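Local coordinates for protein beta-glucuronidase (Dictyoglomus thermophilum, PDB 6XXW) that probably hydrolyses beta-D-glucuronides, releasing glucuronic acid, as a glycoside hydrolase of family 2, at residues K77-I82 and G132-I137. Numbering follows the deposited sequence.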
# COMPACT_ATOMS: atom_id res chain seq x y z
N LYS A 77 -30.33 -12.78 21.46
CA LYS A 77 -31.09 -13.88 22.05
C LYS A 77 -30.26 -15.15 22.09
O LYS A 77 -29.56 -15.46 21.11
CB LYS A 77 -32.39 -14.15 21.27
CG LYS A 77 -33.21 -15.32 21.83
CD LYS A 77 -34.58 -15.39 21.18
CE LYS A 77 -34.88 -16.77 20.66
NZ LYS A 77 -36.10 -16.79 19.81
N LYS A 78 -30.37 -15.91 23.18
CA LYS A 78 -29.63 -17.16 23.32
C LYS A 78 -30.32 -18.05 24.34
O LYS A 78 -30.87 -17.58 25.33
CB LYS A 78 -28.18 -16.92 23.77
CG LYS A 78 -27.29 -18.14 23.61
CD LYS A 78 -25.82 -17.83 23.82
CE LYS A 78 -24.95 -18.86 23.13
NZ LYS A 78 -23.63 -19.00 23.80
N SER A 79 -30.26 -19.36 24.08
CA SER A 79 -30.74 -20.36 25.02
C SER A 79 -29.62 -20.82 25.94
O SER A 79 -28.46 -20.92 25.53
CB SER A 79 -31.29 -21.59 24.27
OG SER A 79 -32.44 -21.27 23.52
N PHE A 80 -29.98 -21.13 27.18
CA PHE A 80 -29.02 -21.70 28.11
C PHE A 80 -29.77 -22.59 29.09
O PHE A 80 -30.97 -22.43 29.31
CB PHE A 80 -28.22 -20.61 28.84
CG PHE A 80 -29.04 -19.74 29.75
CD1 PHE A 80 -29.77 -18.66 29.23
CD2 PHE A 80 -29.07 -19.97 31.11
CE1 PHE A 80 -30.52 -17.85 30.06
CE2 PHE A 80 -29.83 -19.17 31.95
CZ PHE A 80 -30.55 -18.10 31.43
N PHE A 81 -29.04 -23.53 29.66
CA PHE A 81 -29.59 -24.52 30.57
C PHE A 81 -29.00 -24.28 31.95
O PHE A 81 -27.79 -24.07 32.08
CB PHE A 81 -29.28 -25.95 30.09
CG PHE A 81 -29.99 -26.31 28.81
CD1 PHE A 81 -29.47 -25.93 27.58
CD2 PHE A 81 -31.18 -27.03 28.84
CE1 PHE A 81 -30.13 -26.24 26.40
CE2 PHE A 81 -31.84 -27.35 27.67
CZ PHE A 81 -31.31 -26.96 26.45
N ILE A 82 -29.84 -24.28 32.97
CA ILE A 82 -29.42 -24.12 34.36
C ILE A 82 -29.45 -25.50 35.01
O ILE A 82 -30.47 -26.18 34.92
CB ILE A 82 -30.32 -23.14 35.13
CG1 ILE A 82 -30.18 -21.71 34.58
CG2 ILE A 82 -29.99 -23.20 36.63
CD1 ILE A 82 -28.93 -21.00 35.03
N GLY A 132 -32.90 -27.07 35.62
CA GLY A 132 -32.79 -28.29 34.84
C GLY A 132 -33.45 -28.24 33.49
O GLY A 132 -33.73 -29.29 32.90
N GLN A 133 -33.69 -27.04 32.96
CA GLN A 133 -34.46 -26.87 31.73
C GLN A 133 -33.86 -25.74 30.91
O GLN A 133 -32.97 -25.01 31.36
CB GLN A 133 -35.93 -26.58 32.03
CG GLN A 133 -36.66 -27.67 32.80
CD GLN A 133 -37.97 -27.18 33.35
OE1 GLN A 133 -38.05 -26.74 34.51
NE2 GLN A 133 -39.01 -27.23 32.53
N GLU A 134 -34.40 -25.58 29.70
CA GLU A 134 -33.98 -24.50 28.81
C GLU A 134 -34.45 -23.15 29.34
O GLU A 134 -35.54 -23.01 29.90
CB GLU A 134 -34.55 -24.73 27.41
CG GLU A 134 -33.96 -23.78 26.35
CD GLU A 134 -34.78 -23.75 25.07
OE1 GLU A 134 -35.96 -24.16 25.11
OE2 GLU A 134 -34.24 -23.32 24.03
N ASN A 135 -33.60 -22.14 29.18
CA ASN A 135 -33.91 -20.76 29.49
C ASN A 135 -33.55 -19.91 28.29
O ASN A 135 -32.76 -20.32 27.44
CB ASN A 135 -33.16 -20.30 30.73
CG ASN A 135 -33.56 -21.06 31.97
OD1 ASN A 135 -34.31 -20.56 32.80
ND2 ASN A 135 -33.07 -22.29 32.10
N ILE A 136 -34.14 -18.72 28.22
CA ILE A 136 -33.88 -17.77 27.14
C ILE A 136 -33.41 -16.46 27.76
O ILE A 136 -34.10 -15.88 28.61
CB ILE A 136 -35.13 -17.53 26.28
CG1 ILE A 136 -35.67 -18.85 25.71
CG2 ILE A 136 -34.86 -16.50 25.19
CD1 ILE A 136 -34.67 -19.59 24.88
N ILE A 137 -32.23 -15.99 27.34
CA ILE A 137 -31.78 -14.65 27.69
C ILE A 137 -31.94 -13.76 26.46
O ILE A 137 -31.62 -14.17 25.33
CB ILE A 137 -30.33 -14.63 28.20
CG1 ILE A 137 -29.89 -13.17 28.38
CG2 ILE A 137 -29.42 -15.40 27.25
CD1 ILE A 137 -28.62 -13.01 29.17
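Lys78 and Ile137 form one hydrogen-bonded pair of an antiparallel ladder between 77-82 and 132-137, and Phe80 and Asn135 form the next. Lys78 N gives to Ile137 O, and Ile137 N returns a bond to Lys78 O. Phe80 N reaches Asn135 O, and Asn135 N comes back to Phe80 O at 2.6 Å. Further along, Gly132 N bonds to Ile82 O at 2.7 Å; the positive phi of Gly132 suits a glycine.

On the face carrying Phe80, Asn135 and Ile137, packing centres on the Phe80 ring. Its CG sits between backbone N and carbonyl carbon (chi1 65°), which swings the ring across to the partner strand, where Asn135 CB lies over one face in a CH-pi contact, 3.6 Å from the centroid. Phe80 CE1 also touches Ile137 CB at 3.7 Å, and Leu35 of strand 32-43 packs against Phe80 too. The buried Asn135 amide is tied by OD1 to Asn130 N and Asn107 ND2, while Asn135 ND2 makes a weak hydrogen bond to Phe80 O (3.5 Å).

The face with Ser79, Phe81, Glu134 and Ile136 pairs a polar bond with ring packing. Ser79 OG donates to Glu134 OE2 at 2.8 Å, approaching on the anti side and 26° out of the carboxylate plane. Glu134 CG lies anti to the backbone N (chi1 -170°), and the extended chain carries the carboxylate over to Ser79, while Glu134 CA makes an off-centre CH-pi contact with the Phe81 ring. An alanine in place of Glu134 would probably leave the Ser79 hydroxyl without this acceptor, though the backbone-side packing on Phe81 would stay.

Phe81 also packs on Ser27 of a second subunit. In this beta-sheet of the sugar-binding domain, the Phe80 face thus joins ring packing to a buried, hydrogen-bonded amide, and the Phe81 face joins a serine-carboxylate bond to a phenylalanine at the subunit interface.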